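Local structure of sugar ABC transporter substrate-binding protein, BlMnBP1 (Bifidobacterium animalis subsp. lactis ATCC 27673, 6I5R) at residues 105-110 against 392-397; 399-404 against 430-435; 44-47 against 53-56. The protein binds mannobiose and probably hands manno-oligosaccharides derived from beta-mannan to the membrane part of an ABC importer. One frame throughout, in Å; residues are numbered along the deposited sequence.

Contact 1: 105-110 against 392-397; sequences AVDKSE and LANVNS. With ZN (zinc ion), chain J.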
loop_
_atom_site.group_PDB
_atom_site.type_symbol
_atom_site.label_atom_id
_atom_site.label_comp_id
_atom_site.label_asym_id
_atom_site.label_seq_id
_atom_site.Cartn_x
_atom_site.Cartn_y
_atom_site.Cartn_z
ATOM N N ALA A 105 6.563 7.763 -5.443
ATOM C CA ALA A 105 6.539 8.675 -4.302
ATOM C C ALA A 105 6.790 10.105 -4.754
ATOM O O ALA A 105 7.962 10.561 -4.797
ATOM C CB ALA A 105 7.548 8.197 -3.261
ATOM N N VAL A 106 5.667 10.805 -5.041
ATOM C CA VAL A 106 5.632 12.144 -5.639
ATOM C C VAL A 106 4.822 13.080 -4.759
ATOM O O VAL A 106 3.705 12.733 -4.376
ATOM C CB VAL A 106 5.035 12.116 -7.070
ATOM C CG1 VAL A 106 5.032 13.472 -7.650
ATOM C CG2 VAL A 106 5.770 11.111 -7.888
ATOM N N ASP A 107 5.350 14.288 -4.504
ATOM C CA ASP A 107 4.614 15.355 -3.837
ATOM C C ASP A 107 3.314 15.611 -4.604
ATOM O O ASP A 107 3.325 15.924 -5.796
ATOM C CB ASP A 107 5.475 16.631 -3.744
ATOM C CG ASP A 107 4.868 17.699 -2.822
ATOM O OD1 ASP A 107 3.653 18.007 -2.758
ATOM O OD2 ASP A 107 5.632 18.367 -2.111
ATOM N N LYS A 108 2.189 15.575 -3.882
ATOM C CA LYS A 108 0.917 15.947 -4.487
ATOM C C LYS A 108 1.031 17.253 -5.244
ATOM O O LYS A 108 0.516 17.394 -6.350
ATOM C CB LYS A 108 -0.169 16.105 -3.425
ATOM C CG LYS A 108 -0.654 14.836 -2.810
ATOM C CD LYS A 108 -1.486 15.211 -1.613
ATOM C CE LYS A 108 -2.354 14.080 -1.153
ATOM N NZ LYS A 108 -3.188 14.645 -0.064
ATOM N N SER A 109 1.682 18.235 -4.636
ATOM C CA SER A 109 1.813 19.520 -5.286
ATOM C C SER A 109 2.560 19.429 -6.614
ATOM O O SER A 109 2.536 20.401 -7.382
ATOM C CB SER A 109 2.536 20.478 -4.348
ATOM O OG SER A 109 3.858 20.001 -4.150
ATOM N N GLU A 110 3.234 18.307 -6.898
ATOM C CA GLU A 110 3.929 18.139 -8.162
ATOM C C GLU A 110 3.156 17.273 -9.150
ATOM O O GLU A 110 3.631 17.066 -10.273
ATOM C CB GLU A 110 5.314 17.538 -7.942
ATOM C CG GLU A 110 6.355 18.525 -7.450
ATOM C CD GLU A 110 7.706 17.888 -7.297
ATOM O OE1 GLU A 110 8.447 18.291 -6.375
ATOM O OE2 GLU A 110 8.033 16.982 -8.096
ATOM N N LEU A 392 1.455 17.419 4.558
ATOM C CA LEU A 392 2.128 16.160 4.883
ATOM C C LEU A 392 3.295 15.915 3.933
ATOM O O LEU A 392 4.382 15.518 4.360
ATOM C CB LEU A 392 1.160 14.977 4.844
ATOM C CG LEU A 392 1.837 13.614 5.090
ATOM C CD1 LEU A 392 2.307 13.417 6.536
ATOM C CD2 LEU A 392 0.866 12.525 4.643
ATOM N N ALA A 393 3.083 16.127 2.634
ATOM C CA ALA A 393 4.155 15.881 1.679
ATOM C C ALA A 393 5.368 16.751 1.987
ATOM O O ALA A 393 6.515 16.294 1.888
ATOM C CB ALA A 393 3.657 16.127 0.254
ATOM N N ASN A 394 5.130 17.998 2.403
ATOM C CA ASN A 394 6.204 18.949 2.618
ATOM C C ASN A 394 6.949 18.688 3.919
ATOM O O ASN A 394 8.174 18.807 3.975
ATOM C CB ASN A 394 5.627 20.359 2.604
ATOM C CG ASN A 394 5.167 20.788 1.223
ATOM O OD1 ASN A 394 5.295 20.058 0.218
ATOM N ND2 ASN A 394 4.556 21.947 1.179
ATOM N N VAL A 395 6.229 18.355 4.985
ATOM C CA VAL A 395 6.912 17.973 6.213
ATOM C C VAL A 395 7.690 16.691 5.985
ATOM O O VAL A 395 8.786 16.506 6.526
ATOM C CB VAL A 395 5.895 17.815 7.359
ATOM C CG1 VAL A 395 6.560 17.218 8.600
ATOM C CG2 VAL A 395 5.213 19.163 7.666
ATOM N N ASN A 396 7.103 15.768 5.226
ATOM C CA ASN A 396 7.752 14.497 4.918
ATOM C C ASN A 396 9.072 14.723 4.198
ATOM O O ASN A 396 10.106 14.131 4.538
ATOM C CB ASN A 396 6.838 13.675 4.033
ATOM C CG ASN A 396 6.513 12.360 4.602
ATOM O OD1 ASN A 396 7.244 11.841 5.458
ATOM N ND2 ASN A 396 5.419 11.777 4.114
ATOM N N SER A 397 9.038 15.549 3.157
ATOM C CA SER A 397 10.246 15.867 2.417
ATOM C C SER A 397 11.284 16.544 3.310
ATOM O O SER A 397 12.444 16.105 3.383
ATOM C CB SER A 397 9.863 16.741 1.227
ATOM O OG SER A 397 11.007 17.217 0.570
HETATM ZN ZN ZN J . 4.405 20.037 -1.880
HETATM O O HOH W 1 5.409 21.842 -1.348
#
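Asp107 and Asn394 are brought together by a zinc ion that both of them bind. Asp107 OD2 and Asn394 OD1 lie 2.9 Å apart, as neighbouring ligands of one metal and not as hydrogen-bonding partners. Asp107 holds the ion with both oxygens, OD1 at 2.3 Å and OD2 at 2.1 Å from the zinc, whereas Asn394 offers OD1 alone. Their planes are turned 58° against each other, and the metal sits where the two oxygen-bearing ends converge. Asp107 reaches it because CG stands anti to the backbone N (chi1 -169°), which carries the carboxylate from its loop toward helix 391-399. The methyl of Ala393 sits over one face of that carboxylate, with CB 3.6 Å from Asp107 OD1. Asn394, the next residue on the helix, sets off along the flank, and only its end comes round to the ion.

On the loop side, where the chain following strand 100-102 meets helix 391-399 at the protein surface, the motif is an Asx turn. The backbone N of Ser109 donates to Asp107 OD1 over 2.7 Å, meeting it on the anti side, 29° out of the carboxylate plane. OD1 therefore serves an N-H as well as the metal, which fixes the rotation of the group, and the same turn brings Ser109 OG to the zinc. Asp390, just ahead of helix 391-399, adds its own carboxylate, and a water joins the shell with its oxygen 2.1 Å from the zinc. Two aspartates would largely offset the charge of the ion.

Contact 2: 399-404 against 430-435; sequences SELGIN and DEWNQK. With ZN (zinc ion), chain E.
Ser399 and Lys435 bring the two backbones to their closest approach, with CA atoms 5.2 Å apart, just where helix 391-399 runs out against helix 425-443. Glu400 then takes a positive phi (66°), the chain leaves helical geometry, and the loop diverges, so that the CA atoms of Leu401 and Trp432 are already 7.3 Å apart. The turn is secured by Ser399 OG, which accepts from Leu401 N at 3.0 Å, an ST turn, and is also hydrogen-bonded to Asn396 O within the preceding helix.

Leu401 carries the apolar packing, and its two methyls divide the work. Leu401 CD1 abuts the start of the neighbouring side chain, 4.0 Å from Trp432 CB, while Leu401 CD2 rides over one face of the Trp432 indole, 4.1 Å above its plane and displaced toward the rim near CG. Elsewhere the same ring meets Tyr244 and Phe229 edge-to-face and touches Ile411 and Ile414 of helix 409-420, so the tryptophan joins the C-terminal helices into one buried cluster.

Lys435 behaves differently along its length. Its CB rests 3.8 Å from Ser399 O, but the extended chain (chi1 -69°, then straight) carries the ammonium away from the loop to Glu431, one turn earlier. There Lys435 NZ forms a salt bridge with Glu431 OE2 at 3.2 Å, approaching from 46° above the carboxylate plane.

Across the segments the contact is thus held by apolar packing, and the polar bonds lie within each segment or go to residues outside both. Glu431 OE2 also binds a zinc ion, at 2.0 Å, and Glu431 OE1 pairs with Arg423; with three cationic partners, this carboxylate is likely to stay ionised.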
loop_
_atom_site.group_PDB
_atom_site.type_symbol
_atom_site.label_atom_id
_atom_site.label_comp_id
_atom_site.label_asym_id
_atom_site.label_seq_id
_atom_site.Cartn_x
_atom_site.Cartn_y
_atom_site.Cartn_z
ATOM N N SER A 399 11.634 16.583 6.542
ATOM C CA SER A 399 12.094 15.727 7.617
ATOM C C SER A 399 13.023 14.636 7.125
ATOM O O SER A 399 13.769 14.069 7.933
ATOM C CB SER A 399 10.910 15.056 8.297
ATOM O OG SER A 399 10.400 14.034 7.456
ATOM N N GLU A 400 12.921 14.277 5.853
ATOM C CA GLU A 400 13.632 13.151 5.253
ATOM C C GLU A 400 13.175 11.806 5.809
ATOM O O GLU A 400 13.914 10.821 5.733
ATOM C CB GLU A 400 15.153 13.315 5.419
ATOM C CG GLU A 400 15.709 14.590 4.746
ATOM C CD GLU A 400 15.865 14.443 3.262
ATOM O OE1 GLU A 400 16.819 15.039 2.701
ATOM O OE2 GLU A 400 15.020 13.760 2.639
ATOM N N LEU A 401 11.974 11.742 6.391
ATOM C CA LEU A 401 11.471 10.501 6.965
ATOM C C LEU A 401 10.602 9.714 6.003
ATOM O O LEU A 401 10.464 8.492 6.161
ATOM C CB LEU A 401 10.648 10.788 8.215
ATOM C CG LEU A 401 11.429 11.334 9.393
ATOM C CD1 LEU A 401 10.512 11.397 10.595
ATOM C CD2 LEU A 401 12.569 10.448 9.723
ATOM N N GLY A 402 9.986 10.385 5.035
ATOM C CA GLY A 402 9.288 9.651 4.001
ATOM C C GLY A 402 8.287 8.675 4.577
ATOM O O GLY A 402 8.273 7.490 4.212
ATOM N N ILE A 403 7.443 9.184 5.469
ATOM C CA ILE A 403 6.390 8.389 6.087
ATOM C C ILE A 403 5.371 7.986 5.034
ATOM O O ILE A 403 4.704 8.846 4.445
ATOM C CB ILE A 403 5.717 9.166 7.223
ATOM C CG1 ILE A 403 6.749 9.468 8.314
ATOM C CG2 ILE A 403 4.502 8.405 7.737
ATOM C CD1 ILE A 403 7.231 8.234 9.073
ATOM N N ASN A 404 5.225 6.676 4.824
ATOM C CA ASN A 404 4.258 6.126 3.871
ATOM C C ASN A 404 4.504 6.664 2.460
ATOM O O ASN A 404 3.575 6.765 1.653
ATOM C CB ASN A 404 2.823 6.409 4.341
ATOM C CG ASN A 404 1.851 5.316 3.944
ATOM O OD1 ASN A 404 2.184 4.125 3.967
ATOM N ND2 ASN A 404 0.642 5.718 3.559
ATOM N N ASP A 430 13.121 8.972 19.177
ATOM C CA ASP A 430 13.581 10.312 19.511
ATOM C C ASP A 430 14.342 10.938 18.352
ATOM O O ASP A 430 14.151 12.122 18.063
ATOM C CB ASP A 430 14.459 10.287 20.770
ATOM C CG ASP A 430 14.870 11.672 21.220
ATOM O OD1 ASP A 430 13.991 12.561 21.341
ATOM O OD2 ASP A 430 16.070 11.854 21.472
ATOM N N GLU A 431 15.203 10.169 17.677
ATOM C CA GLU A 431 15.883 10.702 16.490
ATOM C C GLU A 431 14.875 11.167 15.445
ATOM O O GLU A 431 14.981 12.276 14.909
ATOM C CB GLU A 431 16.832 9.668 15.879
ATOM C CG GLU A 431 17.755 10.273 14.805
ATOM C CD GLU A 431 18.397 9.249 13.874
ATOM O OE1 GLU A 431 18.154 8.016 13.948
ATOM O OE2 GLU A 431 19.192 9.685 13.022
ATOM N N TRP A 432 13.893 10.325 15.126
ATOM C CA TRP A 432 12.886 10.738 14.155
ATOM C C TRP A 432 12.116 11.972 14.627
ATOM O O TRP A 432 11.818 12.861 13.834
ATOM C CB TRP A 432 11.903 9.598 13.873
ATOM C CG TRP A 432 12.451 8.319 13.319
ATOM C CD1 TRP A 432 13.757 7.931 13.224
ATOM C CD2 TRP A 432 11.673 7.236 12.777
ATOM N NE1 TRP A 432 13.829 6.679 12.662
ATOM C CE2 TRP A 432 12.569 6.226 12.390
ATOM C CE3 TRP A 432 10.298 7.023 12.605
ATOM C CZ2 TRP A 432 12.141 5.027 11.836
ATOM C CZ3 TRP A 432 9.873 5.842 12.055
ATOM C CH2 TRP A 432 10.786 4.855 11.674
ATOM N N ASN A 433 11.727 12.016 15.904
ATOM C CA ASN A 433 10.939 13.144 16.386
ATOM C C ASN A 433 11.669 14.468 16.182
ATOM O O ASN A 433 11.045 15.484 15.872
ATOM C CB ASN A 433 10.595 12.960 17.868
ATOM C CG ASN A 433 9.405 12.057 18.068
ATOM O OD1 ASN A 433 8.504 12.020 17.233
ATOM N ND2 ASN A 433 9.384 11.334 19.182
ATOM N N GLN A 434 12.988 14.492 16.407
ATOM C CA GLN A 434 13.720 15.754 16.312
ATOM C C GLN A 434 13.777 16.247 14.864
ATOM O O GLN A 434 13.611 17.451 14.593
ATOM C CB GLN A 434 15.114 15.565 16.941
ATOM C CG GLN A 434 15.025 15.447 18.463
ATOM C CD GLN A 434 16.157 14.689 19.156
ATOM O OE1 GLN A 434 17.076 14.160 18.517
ATOM N NE2 GLN A 434 16.077 14.630 20.483
ATOM N N LYS A 435 13.929 15.325 13.913
ATOM C CA LYS A 435 13.902 15.695 12.504
ATOM C C LYS A 435 12.505 16.113 12.080
ATOM O O LYS A 435 12.340 17.087 11.335
ATOM C CB LYS A 435 14.394 14.541 11.631
ATOM C CG LYS A 435 15.897 14.264 11.817
ATOM C CD LYS A 435 16.446 13.136 10.963
ATOM C CE LYS A 435 17.934 12.915 11.269
ATOM N NZ LYS A 435 18.475 11.690 10.595
HETATM ZN ZN ZN E . 19.283 8.337 11.575
HETATM O O HOH W 2 20.267 9.389 10.059
#

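Contact 3: 44-47 against 53-56; sequences NNRT and TYPG. With BMA (beta-D-mannopyranose), chain B; BMA (beta-D-mannopyranose), chain C.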
loop_
_atom_site.group_PDB
_atom_site.type_symbol
_atom_site.label_atom_id
_atom_site.label_comp_id
_atom_site.label_asym_id
_atom_site.label_seq_id
_atom_site.Cartn_x
_atom_site.Cartn_y
_atom_site.Cartn_z
ATOM N N ASN A 44 4.090 -1.050 -14.501
ATOM C CA ASN A 44 3.571 -1.374 -13.167
ATOM C C ASN A 44 4.547 -2.278 -12.422
ATOM O O ASN A 44 5.589 -2.685 -12.941
ATOM C CB ASN A 44 2.160 -1.985 -13.231
ATOM C CG ASN A 44 2.145 -3.362 -13.815
ATOM O OD1 ASN A 44 2.470 -4.334 -13.150
ATOM N ND2 ASN A 44 1.763 -3.457 -15.068
ATOM N N ASN A 45 4.192 -2.584 -11.171
ATOM C CA ASN A 45 5.092 -3.279 -10.257
ATOM C C ASN A 45 4.878 -4.788 -10.225
ATOM O O ASN A 45 5.621 -5.492 -9.535
ATOM C CB ASN A 45 4.901 -2.755 -8.842
ATOM C CG ASN A 45 3.482 -2.947 -8.355
ATOM O OD1 ASN A 45 2.531 -2.588 -9.025
ATOM N ND2 ASN A 45 3.342 -3.553 -7.191
ATOM N N ARG A 46 3.859 -5.289 -10.908
ATOM C CA ARG A 46 3.456 -6.687 -10.775
ATOM C C ARG A 46 4.235 -7.540 -11.775
ATOM O O ARG A 46 3.715 -8.044 -12.768
ATOM C CB ARG A 46 1.945 -6.810 -10.949
ATOM C CG ARG A 46 1.165 -6.080 -9.853
ATOM C CD ARG A 46 1.465 -6.650 -8.441
ATOM N NE ARG A 46 1.240 -8.080 -8.395
ATOM C CZ ARG A 46 0.069 -8.634 -8.100
ATOM N NH1 ARG A 46 -0.987 -7.877 -7.817
ATOM N NH2 ARG A 46 -0.044 -9.945 -8.106
ATOM N N THR A 47 5.527 -7.689 -11.480
ATOM C CA THR A 47 6.369 -8.559 -12.293
ATOM C C THR A 47 5.798 -9.965 -12.358
ATOM O O THR A 47 5.896 -10.649 -13.385
ATOM C CB THR A 47 7.780 -8.597 -11.706
ATOM O OG1 THR A 47 7.707 -8.997 -10.327
ATOM C CG2 THR A 47 8.433 -7.259 -11.773
ATOM N N THR A 53 3.241 -17.987 -16.267
ATOM C CA THR A 53 2.936 -18.951 -15.213
ATOM C C THR A 53 2.312 -18.318 -13.976
ATOM O O THR A 53 2.225 -18.972 -12.928
ATOM C CB THR A 53 4.196 -19.699 -14.792
ATOM O OG1 THR A 53 5.198 -18.747 -14.410
ATOM C CG2 THR A 53 4.707 -20.601 -15.932
ATOM N N TYR A 54 1.904 -17.066 -14.049
ATOM C CA TYR A 54 1.187 -16.489 -12.940
ATOM C C TYR A 54 0.017 -17.382 -12.524
ATOM O O TYR A 54 -0.858 -17.673 -13.347
ATOM C CB TYR A 54 0.680 -15.120 -13.324
ATOM C CG TYR A 54 0.017 -14.427 -12.187
ATOM C CD1 TYR A 54 0.700 -14.211 -10.979
ATOM C CD2 TYR A 54 -1.290 -14.009 -12.277
ATOM C CE1 TYR A 54 0.097 -13.558 -9.928
ATOM C CE2 TYR A 54 -1.901 -13.371 -11.225
ATOM C CZ TYR A 54 -1.201 -13.132 -10.057
ATOM O OH TYR A 54 -1.822 -12.475 -9.003
ATOM N N PRO A 55 -0.041 -17.829 -11.267
ATOM C CA PRO A 55 -1.164 -18.693 -10.846
ATOM C C PRO A 55 -2.560 -18.082 -11.039
ATOM O O PRO A 55 -3.562 -18.827 -10.989
ATOM C CB PRO A 55 -0.866 -18.964 -9.354
ATOM C CG PRO A 55 0.239 -18.028 -8.984
ATOM C CD PRO A 55 1.013 -17.761 -10.244
ATOM N N GLY A 56 -2.677 -16.784 -11.286
ATOM C CA GLY A 56 -3.984 -16.172 -11.471
ATOM C C GLY A 56 -4.208 -15.608 -12.865
ATOM O O GLY A 56 -3.641 -16.110 -13.841
HETATM C C1 BMA B . 4.645 -5.416 -4.320
HETATM C C2 BMA B . 5.309 -4.044 -3.997
HETATM C C3 BMA B . 4.448 -3.330 -3.002
HETATM C C4 BMA B . 2.980 -3.343 -3.418
HETATM C C5 BMA B . 2.496 -4.772 -3.672
HETATM C C6 BMA B . 1.061 -4.802 -4.162
HETATM O O2 BMA B . 5.309 -3.190 -5.139
HETATM O O3 BMA B . 4.854 -1.974 -2.793
HETATM O O4 BMA B . 2.233 -2.796 -2.363
HETATM O O5 BMA B . 3.324 -5.335 -4.703
HETATM O O6 BMA B . 0.950 -4.152 -5.439
HETATM C C1 BMA C . 5.972 -9.501 -7.258
HETATM C C2 BMA C . 4.579 -9.354 -6.595
HETATM C C3 BMA C . 4.363 -7.900 -6.198
HETATM C C4 BMA C . 5.578 -7.333 -5.510
HETATM C C5 BMA C . 6.853 -7.612 -6.317
HETATM C C6 BMA C . 8.078 -7.023 -5.663
HETATM O O1 BMA C . 6.109 -10.875 -7.420
HETATM O O2 BMA C . 4.604 -10.130 -5.354
HETATM O O3 BMA C . 3.247 -7.748 -5.389
HETATM O O4 BMA C . 5.443 -5.919 -5.358
HETATM O O5 BMA C . 6.992 -9.015 -6.469
HETATM O O6 BMA C . 9.085 -6.990 -6.682
#
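Arg46 and Tyr54 touch through their polar ends: Arg46 NH2 reaches Tyr54 OH at 3.2 Å, a weak hydrogen bond because the N-H is poorly aimed. The hydroxyl lies at the edge of the guanidinium, near its plane, while the phenol ring itself is turned 74° from that plane, so the groups cross without stacking. The arginine gets there by curling. Its chain bends at chi2 (-61°) and again at chi3 (-54°), which turns the guanidinium past the sugar toward Tyr54 and places Arg46 CD 3.7 Å from O3 of the chain C mannose. On the other side of the contact, one face of the Tyr54 ring is covered, toward its rim, by Gly56 N, 3.2 Å above the plane; a CB on that glycine would strike the ring.

An Asx turn helps shape 44-47, in which Asn44 OD1 accepts from Arg46 N at 2.8 Å in the carbonyl plane. Beside it, the Asn45 amide points into the mannobiose pocket and its ND2 donates twice to the chain B mannose, to O2 at 2.9 Å and to O6 at 3.0 Å. Trp265, Glu266, Lys269, Gln289 and Asp320 supply further hydrogen bonds to the disaccharide.

The stronger partners of the arginine are Asp48 at NH2 and Glu354 at NH1, and Glu354 also bonds to Tyr54 OH. With a methionine here, Asp48 and Glu354 would probably be left without their cationic mate and the wall beside the sugar would be less firmly fixed. The result is a charge network round the buried Arg46, a pocket residue held by Asp48, also of the pocket, and by Glu354 and Tyr54 behind it.

How the contacts relate
Along the chain contact 3 comes first, closed within the loop between strand 38-44 and helix 59-69, followed by contact 1 and then contact 2. Contacts 1 and 2 are neighbours, their centres 14 Å apart, and share helix 391-399: its body carries one side of contact 1 and its end opens contact 2, with Asn396 OD1 probably bonded to Ile403 N between them. Contact 3 stands apart, its centre 29 Å from that of contact 1 and 34 Å from that of contact 2, the latter on the opposite side of the chain's centre. Of the three, contact 3 alone holds pocket residues, while the others join C-terminal helices to each other and to the loop after strand 100-102.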